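Local atomic coordinates of probable hydrolase (Pseudomonas aeruginosa, PDB entry 7AL6), a protein that adopts the alpha/beta hydrolase fold and probably acts as a hydrolase, perhaps a lipolytic one, although its function is not established. Residues 61-66 with 78-83; 96-101 with 106-111; 67-70 with 74-77; 184-189 with 197-202; 30-35 with 41-46. All blocks are in the same frame, centred on the assembly; numbering follows the deposited sequence. Where two conformers were deposited one is given.

How the contacts relate
Along the chain contact 5 comes first, then contact 1 with contact 3 lying between its two segments, then contact 2, and last contact 4. Contacts 5 and 2 share the central sheet, on its neighbouring parallel strands 28-33 and 96-101, with centres about 11 Å apart. Contact 1 ties the loop after strand 53-58 to helix 77-91, which packs on the helix of contact 2, and contact 3, its centre about 6 Å from that of contact 1, closes that loop on itself. Contact 4 belongs to the region inserted between strands 119-125 and 229-234; its centre is about 23 Å from that of contact 2, yet it touches contacts 1, 3 and 5. The set runs from sheet core to probable cap.

Contact 1 (61-66 with 78-83); sequences AGHGHS and WDYALD
The side chains of His63 and Tyr80 cross at about a right angle, His63 CE1 standing 3.4 Å from Tyr80 OH. The hydroxyl lies at the edge of the imidazole, near its plane. Both side chains leave the backbone in the same sense, CG beside the backbone N and opposite the carbonyl carbon (chi1 -64° for His63, -66° for Tyr80). For His63 this folds the ring back over its own loop, where ND1 donates to Ala61 O at 2.9 Å with a fairly straight N-H (159°). The oxygen lies in the imidazole plane, so this bond fixes the turn of the ring. The same carbonyl reaches the rim of the phenol, Ala61 O being 4.0 Å from Tyr80 CE1. One helical turn on, Asp83 completes the join through a water that accepts from Ala61 N (3.0 Å) and donates to Asp83 OD2 (2.6 Å). Asp83 OD1 is hydrogen-bonded to His14 NE2 and OD2 makes a salt bridge with Arg69, so the carboxylate is gripped on both oxygens. The contact thus fastens the loop after strand 53-58 to helix 77-91, while Tyr80 also leans on Met103 and Val107 of helix 103-114.

Contact 2 (96-101 with 106-111); sequences FSLLGH and IVSVLL
A strand, a sharp turn and a helix, consistent with the nucleophile elbow of alpha/beta hydrolases, bring Leu98 and Gly100 against Ser108 and Leu111. Strand 96-101 and helix 103-114 open a beta-alpha-beta unit that continues into strand 119-125. The segment axes come within 7.8 Å and run at 143°, as expected when a helix doubles back over its strand. Leu98 carries most of the contact: its CB is 3.5 Å from Ser108 OG, and its CD1 lies over the serine backbone, 3.7 Å from Ser108 CA. With CG placed opposite the carbonyl carbon (chi1 -67°), the branch reaches along the helix to the next turn, where Leu98 CD1 meets Leu111 CD2 at 3.9 Å. Gly100, which has no side chain, lets the serine come close to the main chain, Ser108 OG being 4.1 Å from Gly100 CA. Ser108 also touches Leu33 of the adjoining strand 28-33. The serine hydroxyl is hydrogen-bonded to Gly104 O one turn back in its own helix. Its polarity is thus met within the helix, and toward the strand it acts as a small body in van der Waals contact, leaving this buried seam essentially apolar.

Contact 3 (67-70 with 74-77); sequences AHRA and SYLL
A CH-pi contact and one hydrogen bond, both between Arg69 and Tyr75, close a loop of the alpha/beta hydrolase fold, the long connection between strand 53-58 and helix 77-91. The two side chains slide past each other in opposite directions. Arg69 CG sits over one face of the phenol, 4.0 Å from the ring centroid of Tyr75 and 27° off the normal, with the NE atom farther along the same face toward the rim. The arginine chain is extended from CG to NE, which lets it lie along the ring; its guanidinium plane is turned 45° from the phenol. At the hydroxyl end of the ring, Arg69 N donates to Tyr75 OH at 3.1 Å and almost straight (169°). That hydroxyl has a second partner in Asp202, and it also lies near the plane of the His68 ring, at its edge, 3.9 Å from His68 CB. The phenol is thereby held along one face and at its tip. Just beyond, Leu76 occupies the N-cap of helix 77-91, and Asp79 OD2 is hydrogen-bonded to both Leu76 N and Ser74 OG. Past the phenol the guanidinium goes on to the carboxylate of Asp83. At the edge of the guanidinium, in its plane, a water accepts from Arg69 NH2 (3.0 Å) and donates to Leu76 O (2.9 Å).

Contact 4 (184-189 with 197-202); sequences LLAQRG and YTWRTD
The indole of Trp199 drives its six-membered ring against the last turns of helix 179-189, meeting Ala186 and Gly189 at a slant, while a water lies at its edge in the ring plane. The host element is a beta hairpin, strands 190-193 and 196-199, that directly follows the helix, in a region inserted between strands 119-125 and 229-234 that is consistent with the cap of an alpha/beta hydrolase. The axes of helix segment 184-189 and strand 197-199, the return strand of the hairpin, are 104° apart, so this strand runs across the end of the helix. With CG set opposite the carbonyl carbon (chi1 -82°), the indole is laid back toward the helix. Its CH2 corner is 3.4 Å from Ala186 CA and 3.6 Å from Ala186 CB, and Leu185 CB stands a little farther off. In the five-membered ring, NE1 is hydrogen-bonded to Ala166 O. Gly189, lacking a side chain, lets the ring lie close to its backbone. Its carbonyl oxygen is gripped by several groups: Arg200 N donates at 2.7 Å, nearly along the C=O axis, and Trp199 CA adds a CH...O contact at 3.3 Å. Arg200 runs extended away from this site, its guanidinium bonded to Gly64 O and salt-bridged to Glu16 of a third subunit, so the hairpin also takes part in the assembly. The water donates to Gly189 O at 2.8 Å; its approach to Arg200 O, at 2.5 Å, is too short to be taken at face value.

Contact 5 (30-35 with 41-46); sequences VIALHG and MSFSRL
Strand 28-33 passes the turn at 41-43 with Ala32 CA 7.6 Å from Phe43 CA and His34 CA 6.2 Å from Ser42 CA, the backbones closing in as the strand gives way to loop. Phe43 fills the interval. The methyl of Ala32 sits over the middle of one face, its CB 3.7 Å from the ring centroid and 8° off the normal, a nearly ideal CH-pi contact. At the rim, near the ring plane, comes the next peptide: Leu33 O is 3.1 Å from Phe43 CZ, and His34 N lies in the plane at the same rim. Phe43 also touches Leu99 of the adjacent strand 96-101. Beyond the strand come His34 and Gly35, a His-Gly pair like that which in many alpha/beta hydrolases leads into the oxyanion loop. His34 takes the crowded position between backbone N and carbonyl carbon (chi1 59°), which turns its ring back on the chain, where ND1 donates to Gly35 O at 2.9 Å within the ring plane while NE2 pairs with Phe60 N. Its CB rests 4.0 Å from Ser42 CB. Ser42 OG is bonded to His266 NE2 and, at 2.7 Å, to a water that accepts from Gly35 N at 2.9 Å.

Contact 1 (61-66 with 78-83)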
# COMPACT_ATOMS: atom_id res chain seq x y z
N ALA A 61 7.51 5.55 -13.41
CA ALA A 61 7.24 5.44 -11.97
C ALA A 61 8.29 6.26 -11.21
O ALA A 61 9.46 6.22 -11.54
CB ALA A 61 7.29 4.00 -11.57
N GLY A 62 7.85 7.04 -10.24
CA GLY A 62 8.70 7.90 -9.40
C GLY A 62 9.18 9.14 -10.12
O GLY A 62 10.02 9.80 -9.58
N HIS A 63 8.64 9.45 -11.29
CA HIS A 63 9.02 10.62 -12.11
C HIS A 63 7.78 11.43 -12.50
O HIS A 63 6.72 10.89 -12.48
CB HIS A 63 9.74 10.20 -13.40
CG HIS A 63 11.05 9.52 -13.25
ND1 HIS A 63 11.17 8.26 -12.79
CD2 HIS A 63 12.29 9.91 -13.58
CE1 HIS A 63 12.42 7.91 -12.80
NE2 HIS A 63 13.12 8.89 -13.27
N GLY A 64 7.96 12.70 -12.79
CA GLY A 64 6.89 13.57 -13.29
C GLY A 64 5.67 13.51 -12.39
O GLY A 64 5.78 13.73 -11.21
N HIS A 65 4.55 13.15 -12.97
CA HIS A 65 3.31 13.03 -12.21
C HIS A 65 2.86 11.58 -11.99
O HIS A 65 1.75 11.34 -11.48
CB HIS A 65 2.20 13.85 -12.90
CG HIS A 65 2.44 15.34 -12.81
ND1 HIS A 65 1.75 16.26 -13.57
CD2 HIS A 65 3.32 16.05 -12.06
CE1 HIS A 65 2.19 17.47 -13.28
NE2 HIS A 65 3.15 17.37 -12.37
N SER A 66 3.71 10.60 -12.32
CA SER A 66 3.35 9.21 -12.09
C SER A 66 3.49 8.88 -10.61
O SER A 66 4.31 9.46 -9.91
CB SER A 66 4.24 8.26 -12.94
OG SER A 66 3.72 8.18 -14.27
N TRP A 78 14.42 -3.44 -15.88
CA TRP A 78 13.36 -4.39 -16.30
C TRP A 78 12.03 -4.07 -15.60
O TRP A 78 11.04 -4.55 -16.07
CB TRP A 78 13.79 -5.85 -16.14
CG TRP A 78 14.47 -6.15 -14.85
CD1 TRP A 78 13.88 -6.53 -13.70
CD2 TRP A 78 15.87 -6.08 -14.58
NE1 TRP A 78 14.82 -6.71 -12.73
CE2 TRP A 78 16.04 -6.42 -13.24
CE3 TRP A 78 16.98 -5.73 -15.34
CZ2 TRP A 78 17.29 -6.46 -12.65
CZ3 TRP A 78 18.21 -5.75 -14.75
CH2 TRP A 78 18.37 -6.11 -13.42
N ASP A 79 12.05 -3.40 -14.46
CA ASP A 79 10.83 -2.93 -13.76
C ASP A 79 10.14 -1.90 -14.66
O ASP A 79 8.96 -2.02 -14.87
CB ASP A 79 11.14 -2.38 -12.36
CG ASP A 79 11.75 -3.37 -11.39
OD1 ASP A 79 11.33 -4.49 -11.40
OD2 ASP A 79 12.60 -2.99 -10.65
N TYR A 80 10.90 -0.96 -15.23
CA TYR A 80 10.33 -0.00 -16.18
C TYR A 80 9.82 -0.71 -17.43
O TYR A 80 8.78 -0.32 -17.99
CB TYR A 80 11.37 1.04 -16.60
CG TYR A 80 11.87 2.01 -15.54
CD1 TYR A 80 10.98 2.81 -14.80
CD2 TYR A 80 13.24 2.13 -15.28
CE1 TYR A 80 11.47 3.70 -13.83
CE2 TYR A 80 13.72 3.00 -14.32
CZ TYR A 80 12.82 3.79 -13.60
OH TYR A 80 13.32 4.65 -12.65
N ALA A 81 10.53 -1.75 -17.89
CA ALA A 81 10.10 -2.46 -19.09
C ALA A 81 8.75 -3.11 -18.88
O ALA A 81 7.89 -3.06 -19.76
CB ALA A 81 11.15 -3.53 -19.46
N LEU A 82 8.57 -3.78 -17.74
CA LEU A 82 7.27 -4.36 -17.44
C LEU A 82 6.18 -3.28 -17.44
O LEU A 82 5.11 -3.48 -18.03
CB LEU A 82 7.34 -5.10 -16.10
CG LEU A 82 6.00 -5.74 -15.64
CD1 LEU A 82 5.47 -6.75 -16.68
CD2 LEU A 82 6.10 -6.38 -14.29
N ASP A 83 6.44 -2.13 -16.79
CA ASP A 83 5.44 -1.03 -16.77
C ASP A 83 5.01 -0.63 -18.18
O ASP A 83 3.82 -0.45 -18.45
CB ASP A 83 5.99 0.21 -16.05
CG ASP A 83 6.27 -0.04 -14.58
OD1 ASP A 83 5.80 -1.05 -14.01
OD2 ASP A 83 6.90 0.83 -13.99
O HOH W 1 7.16 3.17 -15.12

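Contact 2 (96-101 with 106-111)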
# COMPACT_ATOMS: atom_id res chain seq x y z
N PHE A 96 3.34 -2.04 -31.09
CA PHE A 96 3.59 -0.60 -30.91
C PHE A 96 5.07 -0.31 -31.07
O PHE A 96 5.87 -1.20 -30.99
CB PHE A 96 3.10 -0.14 -29.54
CG PHE A 96 3.72 -0.87 -28.39
CD1 PHE A 96 3.18 -2.07 -27.94
CD2 PHE A 96 4.82 -0.37 -27.73
CE1 PHE A 96 3.75 -2.74 -26.88
CE2 PHE A 96 5.37 -1.04 -26.66
CZ PHE A 96 4.84 -2.23 -26.25
N SER A 97 5.39 0.95 -31.26
CA SER A 97 6.76 1.43 -31.41
C SER A 97 7.18 2.16 -30.15
O SER A 97 6.34 2.57 -29.33
CB SER A 97 6.85 2.31 -32.64
OG SER A 97 6.73 1.45 -33.80
N LEU A 98 8.50 2.28 -29.97
CA LEU A 98 9.08 3.03 -28.86
C LEU A 98 9.96 4.18 -29.34
O LEU A 98 10.69 4.08 -30.33
CB LEU A 98 9.87 2.10 -27.94
CG LEU A 98 8.99 1.08 -27.19
CD1 LEU A 98 9.90 0.08 -26.54
CD2 LEU A 98 8.05 1.69 -26.21
N LEU A 99 9.85 5.30 -28.63
CA LEU A 99 10.65 6.50 -28.83
C LEU A 99 11.29 6.79 -27.49
O LEU A 99 10.60 7.14 -26.53
CB LEU A 99 9.77 7.65 -29.30
CG LEU A 99 10.41 9.04 -29.25
CD1 LEU A 99 11.69 9.15 -30.11
CD2 LEU A 99 9.38 10.12 -29.69
N GLY A 100 12.58 6.59 -27.38
CA GLY A 100 13.23 6.63 -26.09
C GLY A 100 14.40 7.58 -26.05
O GLY A 100 15.20 7.62 -26.98
N HIS A 101 14.53 8.30 -24.93
CA HIS A 101 15.65 9.19 -24.69
C HIS A 101 16.46 8.68 -23.51
O HIS A 101 15.92 8.43 -22.43
CB HIS A 101 15.20 10.65 -24.45
CG HIS A 101 16.34 11.55 -24.07
ND1 HIS A 101 16.46 12.12 -22.82
CD2 HIS A 101 17.43 11.92 -24.76
CE1 HIS A 101 17.59 12.80 -22.76
NE2 HIS A 101 18.20 12.70 -23.93
N ILE A 106 17.45 2.97 -23.27
CA ILE A 106 17.95 1.72 -22.73
C ILE A 106 16.81 0.76 -22.45
O ILE A 106 16.89 -0.44 -22.75
CB ILE A 106 18.78 1.99 -21.47
CG1 ILE A 106 20.03 2.77 -21.85
CG2 ILE A 106 19.09 0.68 -20.79
CD1 ILE A 106 20.79 3.26 -20.68
N VAL A 107 15.72 1.28 -21.86
CA VAL A 107 14.58 0.45 -21.51
C VAL A 107 13.93 -0.09 -22.78
O VAL A 107 13.49 -1.25 -22.84
CB VAL A 107 13.58 1.26 -20.65
CG1 VAL A 107 12.26 0.52 -20.51
CG2 VAL A 107 14.16 1.51 -19.28
N SER A 108 13.89 0.74 -23.81
CA SER A 108 13.29 0.37 -25.07
C SER A 108 14.04 -0.80 -25.69
O SER A 108 13.41 -1.72 -26.24
CB SER A 108 13.31 1.55 -26.03
OG SER A 108 12.49 2.62 -25.62
N VAL A 109 15.38 -0.75 -25.66
CA VAL A 109 16.20 -1.83 -26.23
C VAL A 109 15.97 -3.13 -25.48
O VAL A 109 15.89 -4.20 -26.09
CB VAL A 109 17.70 -1.44 -26.22
CG1 VAL A 109 18.61 -2.68 -26.47
CG2 VAL A 109 18.01 -0.35 -27.24
N LEU A 110 15.88 -3.06 -24.16
CA LEU A 110 15.63 -4.25 -23.32
C LEU A 110 14.29 -4.86 -23.72
O LEU A 110 14.24 -6.02 -23.93
CB LEU A 110 15.60 -3.85 -21.85
CG LEU A 110 16.95 -3.59 -21.18
CD1 LEU A 110 16.77 -3.41 -19.70
CD2 LEU A 110 17.94 -4.70 -21.47
N LEU A 111 13.27 -4.05 -23.87
CA LEU A 111 11.92 -4.50 -24.24
C LEU A 111 11.92 -5.08 -25.66
O LEU A 111 11.37 -6.13 -25.84
CB LEU A 111 10.98 -3.30 -24.11
CG LEU A 111 9.50 -3.61 -24.14
CD1 LEU A 111 9.15 -4.74 -23.21
CD2 LEU A 111 8.72 -2.36 -23.80

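Contact 3 (67-70 with 74-77)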
# COMPACT_ATOMS: atom_id res chain seq x y z
N ALA A 67 2.75 7.89 -10.16
CA ALA A 67 2.90 7.49 -8.77
C ALA A 67 4.30 6.95 -8.50
O ALA A 67 4.97 6.43 -9.40
CB ALA A 67 1.86 6.42 -8.44
N HIS A 68 4.74 7.11 -7.26
CA HIS A 68 5.84 6.33 -6.72
C HIS A 68 5.42 4.87 -6.56
O HIS A 68 4.25 4.56 -6.30
CB HIS A 68 6.29 6.88 -5.36
CG HIS A 68 6.71 8.30 -5.39
ND1 HIS A 68 7.64 8.77 -6.29
CD2 HIS A 68 6.30 9.36 -4.67
CE1 HIS A 68 7.80 10.07 -6.10
NE2 HIS A 68 6.99 10.45 -5.13
N ARG A 69 6.37 3.97 -6.72
CA ARG A 69 6.11 2.56 -6.50
C ARG A 69 5.76 2.29 -5.03
O ARG A 69 6.18 3.03 -4.13
CB ARG A 69 7.34 1.72 -6.86
CG ARG A 69 7.79 1.80 -8.33
CD ARG A 69 8.70 0.61 -8.68
NE ARG A 69 9.26 0.72 -10.01
CZ ARG A 69 8.54 0.60 -11.13
NH1 ARG A 69 7.25 0.35 -11.06
NH2 ARG A 69 9.13 0.72 -12.31
N ALA A 70 5.03 1.21 -4.80
CA ALA A 70 4.71 0.79 -3.44
C ALA A 70 5.97 0.48 -2.64
O ALA A 70 7.08 0.32 -3.18
CB ALA A 70 3.79 -0.43 -3.47
N SER A 74 11.41 -2.07 -6.27
CA SER A 74 12.68 -1.62 -6.86
C SER A 74 12.49 -0.74 -8.10
O SER A 74 11.43 -0.76 -8.66
CB SER A 74 13.49 -2.83 -7.14
OG SER A 74 12.89 -3.61 -8.14
N TYR A 75 13.50 0.01 -8.50
CA TYR A 75 13.48 0.83 -9.73
C TYR A 75 14.59 0.33 -10.66
O TYR A 75 15.46 1.08 -11.01
CB TYR A 75 13.62 2.33 -9.44
CG TYR A 75 12.41 3.02 -8.85
CD1 TYR A 75 12.21 3.06 -7.49
CD2 TYR A 75 11.53 3.73 -9.65
CE1 TYR A 75 11.14 3.73 -6.93
CE2 TYR A 75 10.46 4.40 -9.11
CZ TYR A 75 10.26 4.40 -7.74
OH TYR A 75 9.21 5.05 -7.20
N LEU A 76 14.55 -0.95 -11.01
CA LEU A 76 15.52 -1.58 -11.94
C LEU A 76 15.03 -1.41 -13.37
O LEU A 76 13.85 -1.17 -13.56
CB LEU A 76 15.75 -3.03 -11.54
CG LEU A 76 16.14 -3.22 -10.08
CD1 LEU A 76 16.43 -4.66 -9.77
CD2 LEU A 76 17.31 -2.34 -9.72
N LEU A 77 15.91 -1.55 -14.35
CA LEU A 77 15.60 -1.27 -15.77
C LEU A 77 14.45 -2.17 -16.25
O LEU A 77 13.61 -1.65 -16.92
CB LEU A 77 16.86 -1.47 -16.61
CG LEU A 77 17.96 -0.43 -16.40
CD1 LEU A 77 19.22 -0.84 -17.12
CD2 LEU A 77 17.52 0.93 -16.86
O HOH W 2 12.10 0.84 -12.40

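Contact 4 (184-189 with 197-202)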
# COMPACT_ATOMS: atom_id res chain seq x y z
N LEU A 184 11.04 23.61 -18.99
CA LEU A 184 10.02 22.69 -19.47
C LEU A 184 9.91 21.47 -18.55
O LEU A 184 8.82 21.08 -18.13
CB LEU A 184 10.34 22.29 -20.91
CG LEU A 184 10.09 23.38 -21.94
CD1 LEU A 184 10.76 23.04 -23.28
CD2 LEU A 184 8.62 23.59 -22.14
N LEU A 185 11.04 20.88 -18.18
CA LEU A 185 11.00 19.78 -17.25
C LEU A 185 10.45 20.18 -15.89
O LEU A 185 9.75 19.38 -15.25
CB LEU A 185 12.39 19.19 -17.13
CG LEU A 185 12.89 18.46 -18.39
CD1 LEU A 185 14.37 18.24 -18.25
CD2 LEU A 185 12.15 17.15 -18.58
N ALA A 186 10.74 21.42 -15.43
CA ALA A 186 10.27 21.90 -14.13
C ALA A 186 8.74 22.01 -14.06
O ALA A 186 8.17 21.88 -12.98
CB ALA A 186 10.85 23.29 -13.82
N GLN A 187 8.08 22.25 -15.18
CA GLN A 187 6.61 22.40 -15.22
C GLN A 187 5.93 21.11 -14.75
O GLN A 187 4.84 21.20 -14.26
CB GLN A 187 6.16 22.80 -16.62
CG GLN A 187 6.68 24.16 -17.01
CD GLN A 187 5.80 24.83 -18.02
OE1 GLN A 187 5.74 24.45 -19.17
NE2 GLN A 187 5.07 25.84 -17.57
N ARG A 188 6.53 19.96 -15.03
CA ARG A 188 6.02 18.62 -14.67
C ARG A 188 6.83 17.98 -13.56
O ARG A 188 6.39 16.98 -13.09
CB ARG A 188 6.07 17.75 -15.93
CG ARG A 188 5.04 16.65 -16.01
CD ARG A 188 5.01 15.87 -17.31
NE ARG A 188 4.15 14.73 -17.21
CZ ARG A 188 2.91 14.67 -17.65
NH1 ARG A 188 2.39 15.67 -18.32
NH2 ARG A 188 2.21 13.58 -17.47
N GLY A 189 7.96 18.54 -13.15
CA GLY A 189 8.87 17.91 -12.18
C GLY A 189 8.91 18.55 -10.80
O GLY A 189 9.57 18.03 -9.96
N TYR A 197 9.54 24.79 -3.45
CA TYR A 197 9.46 23.71 -4.42
C TYR A 197 10.57 22.71 -4.20
O TYR A 197 11.66 23.04 -3.70
CB TYR A 197 9.54 24.22 -5.83
CG TYR A 197 8.39 25.05 -6.29
CD1 TYR A 197 7.19 24.47 -6.63
CD2 TYR A 197 8.51 26.43 -6.39
CE1 TYR A 197 6.13 25.24 -7.06
CE2 TYR A 197 7.44 27.21 -6.83
CZ TYR A 197 6.25 26.60 -7.16
OH TYR A 197 5.15 27.34 -7.58
N THR A 198 10.31 21.49 -4.62
CA THR A 198 11.23 20.34 -4.60
C THR A 198 11.07 19.62 -5.94
O THR A 198 9.98 19.60 -6.42
CB THR A 198 10.93 19.46 -3.38
OG1 THR A 198 11.52 20.05 -2.23
CG2 THR A 198 11.47 18.06 -3.50
N TRP A 199 12.13 19.08 -6.50
CA TRP A 199 12.05 18.29 -7.75
C TRP A 199 11.44 16.95 -7.29
O TRP A 199 12.11 16.26 -6.54
CB TRP A 199 13.42 18.15 -8.43
CG TRP A 199 13.80 19.34 -9.25
CD1 TRP A 199 14.50 20.43 -8.85
CD2 TRP A 199 13.47 19.57 -10.62
NE1 TRP A 199 14.62 21.32 -9.87
CE2 TRP A 199 14.00 20.82 -10.98
CE3 TRP A 199 12.80 18.83 -11.59
CZ2 TRP A 199 13.88 21.34 -12.25
CZ3 TRP A 199 12.67 19.35 -12.85
CH2 TRP A 199 13.21 20.59 -13.18
N ARG A 200 10.22 16.62 -7.71
CA ARG A 200 9.51 15.41 -7.23
C ARG A 200 10.34 14.19 -7.60
O ARG A 200 10.66 14.03 -8.74
CB ARG A 200 8.11 15.33 -7.83
CG ARG A 200 7.33 14.09 -7.41
CD ARG A 200 5.86 14.14 -7.73
NE ARG A 200 5.23 12.92 -7.26
CZ ARG A 200 5.28 11.77 -7.89
NH1 ARG A 200 5.89 11.69 -9.05
NH2 ARG A 200 4.70 10.71 -7.38
N THR A 201 10.58 13.32 -6.65
CA THR A 201 11.45 12.19 -6.92
C THR A 201 11.31 11.16 -5.79
O THR A 201 10.72 11.43 -4.74
CB THR A 201 12.91 12.65 -7.07
OG1 THR A 201 13.68 11.63 -7.69
CG2 THR A 201 13.51 12.99 -5.71
N ASP A 202 11.77 9.96 -6.07
CA ASP A 202 11.78 8.87 -5.11
C ASP A 202 13.23 8.65 -4.73
O ASP A 202 14.10 8.51 -5.60
CB ASP A 202 11.14 7.64 -5.71
CG ASP A 202 10.77 6.59 -4.69
OD1 ASP A 202 11.60 6.27 -3.78
OD2 ASP A 202 9.65 6.04 -4.85
O HOH W 3 11.04 15.68 -10.57

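Contact 5 (30-35 with 41-46)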
# COMPACT_ATOMS: atom_id res chain seq x y z
N VAL A 30 2.81 4.86 -30.63
CA VAL A 30 4.16 5.07 -30.09
C VAL A 30 4.07 5.40 -28.60
O VAL A 30 3.30 6.27 -28.20
CB VAL A 30 4.87 6.23 -30.83
CG1 VAL A 30 6.27 6.42 -30.27
CG2 VAL A 30 4.89 5.98 -32.31
N ILE A 31 4.87 4.72 -27.78
CA ILE A 31 5.11 5.14 -26.40
C ILE A 31 6.46 5.82 -26.33
O ILE A 31 7.48 5.26 -26.79
CB ILE A 31 5.04 3.94 -25.42
CG1 ILE A 31 3.70 3.26 -25.57
CG2 ILE A 31 5.19 4.43 -23.96
CD1 ILE A 31 3.59 1.90 -24.79
N ALA A 32 6.48 7.05 -25.81
CA ALA A 32 7.70 7.84 -25.63
C ALA A 32 8.18 7.77 -24.19
O ALA A 32 7.42 8.06 -23.25
CB ALA A 32 7.46 9.30 -26.04
N LEU A 33 9.45 7.40 -24.02
CA LEU A 33 10.06 7.15 -22.73
C LEU A 33 11.23 8.11 -22.48
O LEU A 33 12.14 8.23 -23.32
CB LEU A 33 10.53 5.69 -22.68
CG LEU A 33 9.51 4.61 -23.03
CD1 LEU A 33 10.20 3.25 -22.87
CD2 LEU A 33 8.33 4.70 -22.09
N HIS A 34 11.25 8.75 -21.29
CA HIS A 34 12.19 9.81 -20.99
C HIS A 34 13.42 9.28 -20.24
O HIS A 34 13.51 8.11 -19.86
CB HIS A 34 11.49 10.94 -20.20
CG HIS A 34 10.89 10.49 -18.91
ND1 HIS A 34 11.65 10.22 -17.80
CD2 HIS A 34 9.60 10.24 -18.55
CE1 HIS A 34 10.87 9.79 -16.81
NE2 HIS A 34 9.62 9.79 -17.24
N GLY A 35 14.32 10.20 -19.95
CA GLY A 35 15.59 9.98 -19.24
C GLY A 35 15.45 9.90 -17.74
O GLY A 35 14.44 10.28 -17.21
N MET A 41 7.71 15.87 -20.23
CA MET A 41 8.02 17.13 -20.91
C MET A 41 9.33 17.06 -21.69
O MET A 41 9.59 17.94 -22.52
CB MET A 41 8.10 18.29 -19.92
CG MET A 41 6.76 18.71 -19.28
SD MET A 41 5.63 19.39 -20.50
CE MET A 41 6.27 21.06 -20.68
N SER A 42 10.05 15.97 -21.57
CA SER A 42 11.28 15.75 -22.34
C SER A 42 10.86 15.77 -23.82
O SER A 42 11.60 16.22 -24.58
CB SER A 42 11.95 14.49 -21.93
OG SER A 42 13.15 14.30 -22.60
N PHE A 43 9.64 15.37 -24.15
CA PHE A 43 9.12 15.29 -25.54
C PHE A 43 8.22 16.48 -25.91
O PHE A 43 7.61 16.42 -26.95
CB PHE A 43 8.42 13.94 -25.72
CG PHE A 43 9.33 12.77 -25.48
CD1 PHE A 43 10.22 12.35 -26.45
CD2 PHE A 43 9.35 12.11 -24.27
CE1 PHE A 43 11.07 11.29 -26.22
CE2 PHE A 43 10.20 11.05 -24.04
CZ PHE A 43 11.07 10.65 -25.01
N SER A 44 8.20 17.54 -25.13
CA SER A 44 7.30 18.70 -25.34
C SER A 44 7.58 19.38 -26.69
O SER A 44 6.66 19.84 -27.28
CB SER A 44 7.32 19.68 -24.20
OG SER A 44 8.61 20.17 -23.94
N ARG A 45 8.82 19.44 -27.13
CA ARG A 45 9.16 20.07 -28.43
C ARG A 45 9.04 19.06 -29.58
O ARG A 45 8.61 19.42 -30.64
CB ARG A 45 10.58 20.61 -28.41
CG ARG A 45 10.86 21.70 -27.39
CD ARG A 45 12.12 22.40 -27.82
NE ARG A 45 12.79 23.13 -26.78
CZ ARG A 45 12.79 24.43 -26.68
NH1 ARG A 45 12.14 25.16 -27.56
NH2 ARG A 45 13.42 25.01 -25.69
N LEU A 46 9.53 17.85 -29.38
CA LEU A 46 9.60 16.79 -30.41
C LEU A 46 8.26 16.17 -30.80
O LEU A 46 7.97 16.19 -31.96
CB LEU A 46 10.53 15.71 -29.89
CG LEU A 46 10.73 14.53 -30.82
CD1 LEU A 46 11.02 15.01 -32.22
CD2 LEU A 46 11.82 13.62 -30.31
O HOH W 4 14.62 12.89 -20.88